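Local structure of hypothetical protein AGR_L_1239 (Agrobacterium tumefaciens str. C58, 1VQS) at residues P28-L31 and K32-D36; E40-K43 and S44-E48; F91-K94 and I95-L98. The protein is of unknown function but belongs to the NIPSNAP family of the dimeric alpha-beta barrel clan and adopts a ferredoxin-like fold. One frame throughout, in Å; residues are numbered along the deposited sequence.

Contact 1 of 3, residues P28-L31 and K32-D36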
loop_
_atom_site.group_PDB
_atom_site.type_symbol
_atom_site.label_atom_id
_atom_site.label_comp_id
_atom_site.label_asym_id
_atom_site.label_seq_id
_atom_site.Cartn_x
_atom_site.Cartn_y
_atom_site.Cartn_z
ATOM N N PRO B 28 10.818 20.465 -10.518
ATOM C CA PRO B 28 11.652 21.643 -10.842
ATOM C C PRO B 28 11.237 22.908 -10.084
ATOM O O PRO B 28 12.125 23.616 -9.576
ATOM C CB PRO B 28 11.475 21.812 -12.356
ATOM C CG PRO B 28 11.080 20.438 -12.850
ATOM C CD PRO B 28 10.237 19.858 -11.725
ATOM N N ALA B 29 9.942 23.196 -9.989
ATOM C CA ALA B 29 9.497 24.372 -9.215
ATOM C C ALA B 29 9.848 24.304 -7.742
ATOM O O ALA B 29 10.270 25.296 -7.124
ATOM C CB ALA B 29 8.006 24.603 -9.392
ATOM N N TYR B 30 9.680 23.116 -7.177
ATOM C CA TYR B 30 9.990 22.866 -5.781
ATOM C C TYR B 30 11.469 23.093 -5.505
ATOM O O TYR B 30 11.855 23.800 -4.560
ATOM C CB TYR B 30 9.555 21.436 -5.413
ATOM C CG TYR B 30 9.902 21.007 -4.024
ATOM C CD1 TYR B 30 11.157 20.469 -3.746
ATOM C CD2 TYR B 30 8.978 21.057 -2.984
ATOM C CE1 TYR B 30 11.491 20.056 -2.467
ATOM C CE2 TYR B 30 9.320 20.646 -1.696
ATOM C CZ TYR B 30 10.580 20.156 -1.445
ATOM O OH TYR B 30 10.928 19.739 -0.174
ATOM N N LEU B 31 12.317 22.472 -6.312
ATOM C CA LEU B 31 13.756 22.582 -6.059
ATOM C C LEU B 31 14.247 24.008 -6.229
ATOM O O LEU B 31 15.150 24.449 -5.500
ATOM C CB LEU B 31 14.538 21.654 -6.971
ATOM C CG LEU B 31 14.345 20.172 -6.654
ATOM C CD1 LEU B 31 15.057 19.371 -7.736
ATOM C CD2 LEU B 31 14.879 19.807 -5.283
ATOM N N LYS B 32 13.648 24.732 -7.171
ATOM C CA LYS B 32 14.046 26.122 -7.395
ATOM C C LYS B 32 13.783 26.972 -6.158
ATOM O O LYS B 32 14.667 27.663 -5.671
ATOM C CB LYS B 32 13.344 26.707 -8.611
ATOM C CG LYS B 32 13.689 28.185 -8.842
ATOM C CD LYS B 32 12.829 28.811 -9.938
ATOM C CE LYS B 32 13.209 28.317 -11.335
ATOM N NZ LYS B 32 14.444 28.979 -11.858
ATOM N N VAL B 33 12.556 26.920 -5.657
ATOM C CA VAL B 33 12.180 27.790 -4.548
ATOM C C VAL B 33 12.844 27.341 -3.235
ATOM O O VAL B 33 13.225 28.167 -2.414
ATOM C CB VAL B 33 10.642 27.933 -4.439
ATOM C CG1 VAL B 33 10.018 26.708 -3.818
ATOM C CG2 VAL B 33 10.268 29.182 -3.644
ATOM N N VAL B 34 13.033 26.048 -3.040
ATOM C CA VAL B 34 13.805 25.589 -1.878
ATOM C C VAL B 34 15.241 26.121 -1.930
ATOM O O VAL B 34 15.741 26.710 -0.954
ATOM C CB VAL B 34 13.784 24.045 -1.715
ATOM C CG1 VAL B 34 14.741 23.616 -0.594
ATOM C CG2 VAL B 34 12.366 23.556 -1.384
ATOM N N GLU B 35 15.904 25.970 -3.076
ATOM C CA GLU B 35 17.245 26.522 -3.203
ATOM C C GLU B 35 17.282 28.017 -2.898
ATOM O O GLU B 35 18.123 28.479 -2.122
ATOM C CB GLU B 35 17.829 26.296 -4.598
ATOM C CG GLU B 35 19.207 26.922 -4.734
ATOM C CD GLU B 35 19.988 26.451 -5.909
ATOM O OE1 GLU B 35 19.468 25.686 -6.710
ATOM O OE2 GLU B 35 21.171 26.862 -6.007
ATOM N N ASP B 36 16.400 28.778 -3.537
ATOM C CA ASP B 36 16.532 30.220 -3.553
ATOM C C ASP B 36 16.031 30.850 -2.265
ATOM O O ASP B 36 16.548 31.899 -1.836
ATOM C CB ASP B 36 15.763 30.793 -4.733
ATOM C CG ASP B 36 16.425 30.521 -6.063
ATOM O OD1 ASP B 36 17.582 30.036 -6.103
ATOM O OD2 ASP B 36 15.773 30.819 -7.087
HETATM O O HOH W 1 17.504 24.003 -7.124
#

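Contact 2 of 3, residues E40-K43 and S44-E48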
loop_
_atom_site.group_PDB
_atom_site.type_symbol
_atom_site.label_atom_id
_atom_site.label_comp_id
_atom_site.label_asym_id
_atom_site.label_seq_id
_atom_site.Cartn_x
_atom_site.Cartn_y
_atom_site.Cartn_z
ATOM N N GLU B 40 18.502 27.575 3.252
ATOM C CA GLU B 40 19.370 28.202 4.260
ATOM C C GLU B 40 18.661 28.463 5.592
ATOM O O GLU B 40 19.226 28.221 6.680
ATOM C CB GLU B 40 20.046 29.466 3.706
ATOM C CG GLU B 40 21.136 29.125 2.698
ATOM C CD GLU B 40 22.230 28.184 3.274
ATOM O OE1 GLU B 40 22.868 28.534 4.314
ATOM O OE2 GLU B 40 22.438 27.096 2.693
ATOM N N ILE B 41 17.419 28.929 5.516
ATOM C CA ILE B 41 16.624 29.071 6.730
ATOM C C ILE B 41 16.414 27.720 7.410
ATOM O O ILE B 41 16.597 27.590 8.616
ATOM C CB ILE B 41 15.276 29.770 6.421
ATOM C CG1 ILE B 41 15.505 31.240 6.010
ATOM C CG2 ILE B 41 14.333 29.675 7.606
ATOM C CD1 ILE B 41 14.347 31.868 5.227
ATOM N N GLN B 42 16.068 26.692 6.633
ATOM C CA GLN B 42 15.790 25.377 7.203
ATOM C C GLN B 42 17.048 24.832 7.900
ATOM O O GLN B 42 16.991 24.399 9.041
ATOM C CB GLN B 42 15.333 24.409 6.120
ATOM C CG GLN B 42 14.775 23.140 6.668
ATOM C CD GLN B 42 14.224 22.262 5.581
ATOM O OE1 GLN B 42 14.718 22.304 4.453
ATOM N NE2 GLN B 42 13.232 21.411 5.926
ATOM N N LYS B 43 18.196 24.899 7.232
ATOM C CA LYS B 43 19.471 24.448 7.811
ATOM C C LYS B 43 19.816 25.218 9.077
ATOM O O LYS B 43 20.392 24.666 10.041
ATOM C CB LYS B 43 20.629 24.571 6.818
ATOM C CG LYS B 43 20.550 23.588 5.670
ATOM C CD LYS B 43 21.379 24.010 4.460
ATOM C CE LYS B 43 22.840 24.013 4.682
ATOM N NZ LYS B 43 23.456 24.640 3.458
ATOM N N SER B 44 19.490 26.512 9.094
ATOM C CA SER B 44 19.853 27.332 10.241
ATOM C C SER B 44 19.167 26.939 11.520
ATOM O O SER B 44 19.615 27.337 12.596
ATOM C CB SER B 44 19.594 28.802 9.986
ATOM O OG SER B 44 18.219 29.099 10.064
ATOM N N HIS B 45 18.079 26.177 11.418
ATOM C CA HIS B 45 17.422 25.614 12.616
ATOM C C HIS B 45 17.755 24.153 12.813
ATOM O O HIS B 45 18.078 23.736 13.913
ATOM C CB HIS B 45 15.904 25.800 12.543
ATOM C CG HIS B 45 15.481 27.236 12.568
ATOM N ND1 HIS B 45 15.551 28.018 13.699
ATOM C CD2 HIS B 45 14.996 28.033 11.579
ATOM C CE1 HIS B 45 15.137 29.241 13.403
ATOM N NE2 HIS B 45 14.783 29.273 12.126
ATOM N N LEU B 46 17.622 23.363 11.753
ATOM C CA LEU B 46 17.738 21.923 11.887
ATOM C C LEU B 46 19.151 21.439 12.017
ATOM O O LEU B 46 19.364 20.386 12.602
ATOM C CB LEU B 46 17.038 21.227 10.744
ATOM C CG LEU B 46 15.547 21.551 10.614
ATOM C CD1 LEU B 46 14.965 20.671 9.485
ATOM C CD2 LEU B 46 14.791 21.352 11.899
ATOM N N GLY B 47 20.108 22.198 11.497
ATOM C CA GLY B 47 21.509 21.827 11.606
ATOM C C GLY B 47 22.078 21.051 10.427
ATOM O O GLY B 47 22.221 21.574 9.309
ATOM N N GLU B 48 22.406 19.795 10.684
ATOM C CA GLU B 48 23.220 18.976 9.790
ATOM C C GLU B 48 22.372 18.292 8.716
ATOM O O GLU B 48 21.829 17.216 8.921
ATOM C CB GLU B 48 24.028 17.950 10.607
ATOM C CG GLU B 48 25.038 18.630 11.558
ATOM C CD GLU B 48 26.128 17.690 12.069
ATOM O OE1 GLU B 48 26.657 16.874 11.282
ATOM O OE2 GLU B 48 26.488 17.803 13.256
#

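Contact 3 of 3, residues F91-K94 and I95-L98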
loop_
_atom_site.group_PDB
_atom_site.type_symbol
_atom_site.label_atom_id
_atom_site.label_comp_id
_atom_site.label_asym_id
_atom_site.label_seq_id
_atom_site.Cartn_x
_atom_site.Cartn_y
_atom_site.Cartn_z
ATOM N N PHE B 91 7.925 31.121 4.203
ATOM C CA PHE B 91 8.412 30.296 3.101
ATOM C C PHE B 91 7.498 29.120 2.790
ATOM O O PHE B 91 7.245 28.810 1.607
ATOM C CB PHE B 91 9.836 29.739 3.401
ATOM C CG PHE B 91 10.254 28.676 2.423
ATOM C CD1 PHE B 91 10.631 29.038 1.133
ATOM C CD2 PHE B 91 10.184 27.331 2.746
ATOM C CE1 PHE B 91 10.943 28.052 0.185
ATOM C CE2 PHE B 91 10.515 26.359 1.803
ATOM C CZ PHE B 91 10.877 26.739 0.522
ATOM N N LEU B 92 6.998 28.454 3.828
ATOM C CA LEU B 92 6.186 27.248 3.655
ATOM C C LEU B 92 5.065 27.311 2.588
ATOM O O LEU B 92 4.853 26.307 1.900
ATOM C CB LEU B 92 5.623 26.745 4.987
ATOM C CG LEU B 92 6.597 26.041 5.943
ATOM C CD1 LEU B 92 5.878 25.743 7.257
ATOM C CD2 LEU B 92 7.149 24.771 5.318
ATOM N N PRO B 93 4.339 28.437 2.461
ATOM C CA PRO B 93 3.285 28.463 1.432
ATOM C C PRO B 93 3.798 28.161 0.035
ATOM O O PRO B 93 3.013 27.748 -0.836
ATOM C CB PRO B 93 2.747 29.902 1.505
ATOM C CG PRO B 93 3.018 30.307 2.931
ATOM C CD PRO B 93 4.346 29.680 3.263
ATOM N N LYS B 94 5.089 28.368 -0.196
ATOM C CA LYS B 94 5.671 28.180 -1.525
ATOM C C LYS B 94 5.923 26.701 -1.857
ATOM O O LYS B 94 6.159 26.364 -3.033
ATOM C CB LYS B 94 6.982 28.959 -1.654
ATOM C CG LYS B 94 6.858 30.433 -1.305
ATOM C CD LYS B 94 8.209 31.076 -1.201
ATOM C CE LYS B 94 8.087 32.479 -0.664
ATOM N NZ LYS B 94 8.001 33.432 -1.776
ATOM N N ILE B 95 5.908 25.834 -0.838
ATOM C CA ILE B 95 6.008 24.413 -1.097
ATOM C C ILE B 95 4.866 23.567 -0.553
ATOM O O ILE B 95 4.713 22.422 -0.938
ATOM C CB ILE B 95 7.342 23.806 -0.591
ATOM C CG1 ILE B 95 7.519 23.948 0.933
ATOM C CG2 ILE B 95 8.488 24.434 -1.331
ATOM C CD1 ILE B 95 8.650 23.124 1.490
ATOM N N ARG B 96 4.042 24.083 0.346
ATOM C CA ARG B 96 3.128 23.174 1.016
ATOM C C ARG B 96 2.008 22.637 0.125
ATOM O O ARG B 96 1.378 21.616 0.483
ATOM C CB ARG B 96 2.571 23.793 2.276
ATOM C CG ARG B 96 1.690 24.904 2.035
ATOM C CD ARG B 96 1.007 25.328 3.334
ATOM N NE ARG B 96 0.303 26.578 3.141
ATOM C CZ ARG B 96 0.168 27.511 4.082
ATOM N NH1 ARG B 96 0.693 27.309 5.274
ATOM N NH2 ARG B 96 -0.485 28.632 3.815
ATOM N N ASP B 97 1.732 23.306 -0.997
ATOM C CA ASP B 97 0.781 22.796 -1.998
ATOM C C ASP B 97 1.471 22.024 -3.106
ATOM O O ASP B 97 0.797 21.335 -3.890
ATOM C CB ASP B 97 -0.079 23.917 -2.573
ATOM C CG ASP B 97 -0.834 24.679 -1.514
ATOM O OD1 ASP B 97 -1.132 24.112 -0.440
ATOM O OD2 ASP B 97 -1.100 25.888 -1.747
ATOM N N LEU B 98 2.803 22.103 -3.167
ATOM C CA LEU B 98 3.568 21.275 -4.090
ATOM C C LEU B 98 3.721 19.883 -3.519
ATOM O O LEU B 98 3.829 18.912 -4.269
ATOM C CB LEU B 98 4.931 21.881 -4.363
ATOM C CG LEU B 98 4.923 23.292 -4.991
ATOM C CD1 LEU B 98 6.331 23.719 -5.323
ATOM C CD2 LEU B 98 4.070 23.357 -6.220
HETATM O O HOH W 2 2.983 25.456 -2.397
HETATM O O HOH W 3 0.289 27.715 -0.261
#

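Contact 1 of 3, residues P28-L31 and K32-D36
Y30 and V34 meet one turn apart on helix 27-46, the first helix of the ferredoxin-like fold, on the side that packs against the antiparallel sheet. The contact is a CH-pi arrangement: V34 CG2 sits 3.9 Å from the centroid of the Y30 ring, 17° off its normal and displaced toward the rim. CG of Y30 lies anti to its own backbone N (chi1 176°), which carries the ring along the helix to V34. The same methyl also presses on the backbone, with V34 CG2 3.2 Å from Y30 O. Beyond the ring, Y30 OH is hydrogen-bonded to Y52 OH on strand 48-55, while L31 reaches F54 of that strand and I63 of strand 62-69, so this side is buried.

Four successive i to i+4 amide bonds hold the turns together, the one from V34 N to Y30 O being 3.0 Å long.

P28, A29 and K32 form the exposed side, though P28 also touches H7 of the second subunit; the K32 chain bends at its last two torsions and leads off from the contact. E35 is partly exposed, and its OE1 forms a salt bridge with R111 of the second subunit. That oxygen also takes a hydrogen bond from a water, 2.6 Å from E35 OE1, which donates a second, weak bond to L31 O.

Contact 2 of 3, residues E40-K43 and S44-E48
The imidazole of H45 meets I41 O obliquely, with H45 CD2 3.4 Å from that oxygen, and has S44 OG over one face, 3.7 Å above the ring plane and displaced toward the rim. Outside the segment, H45 NE2 is hydrogen-bonded to D85 OD2, which helps fix the ring's rotation. S44 OG gives a short bond of 2.6 Å to I41 O, one turn back; its chi1 of 76°, between the backbone N and the carbonyl carbon, brings it there. On the sheet side, L46 CD1 lies against the aliphatic stem of Q42, 3.8 Å from Q42 CG, and both side chains touch W67 of strand 62-69. Toward solvent, K43 NZ forms a salt bridge of 2.8 Å with E40 OE2, met on the syn side of the carboxylate.

Q42 O takes two amides: L46 N nearly in line with the carbonyl, and H45 N from 58° out of its plane. G47 N then closes the last turn on K43 O at 2.9 Å. G47, the first residue past the helix, turns the chain with positive phi (94°), a common role for glycine after a helix, here where helix 27-46 leads into strand 48-55 of the ferredoxin-like fold.

Contact 3 of 3, residues F91-K94 and I95-L98
L92 O receives two backbone amides, R96 N nearly in line with the carbonyl at 2.8 Å and I95 N from above its plane at 3.0 Å, giving residues 91-98 a tight, irregular winding with helical angles at most positions. The apolar part centres on I95, whose CD1 reaches F91 CE2 at 3.7 Å, obliquely to the ring, while I95 CG2 touches F91 CZ. I95 places CG1 between its backbone N and carbonyl carbon (chi1 61°), which directs that branch back over L92 O and toward the phenyl ring.

On the exposed side R96 runs back across P93. Its chain is extended as far as NE, and the guanidinium is met over one face by the proline, with R96 NH2 4.0 Å from P93 CG. Two waters donate to P93 O and bridge it to D97, one accepting from D97 N, the other donating to D97 OD2.

The segment joins helix 86-89 to strand 99-109. I95 packs on Y30 of helix 27-46, and K94 NZ forms a salt bridge with E37 OE1 of that helix. D97 OD1 pairs in a salt bridge with NZ of K23 of the third subunit. L98 makes backbone bonds with K23 of its own chain, just past strand 14-22.

From the N terminus the chain lays down strand 14-22 and enters helix 27-46, whose first turns hold contact 1 and whose C-terminal turns hold contact 2, with centres 16 Å apart. Each contact spans adjoining segments, so none closes a long loop; they follow in series, without nesting or crossing. After contact 2 the chain passes through strands 48-55 and 62-69 and two further helices before reaching contact 3. There it returns to the start of helix 27-46: V33 CG1 meets I95 CG2 at 3.7 Å, tying contact 1 to the connection into strand 99-109. Contacts 2 and 3 do not touch, their nearest atoms being about 5 Å apart.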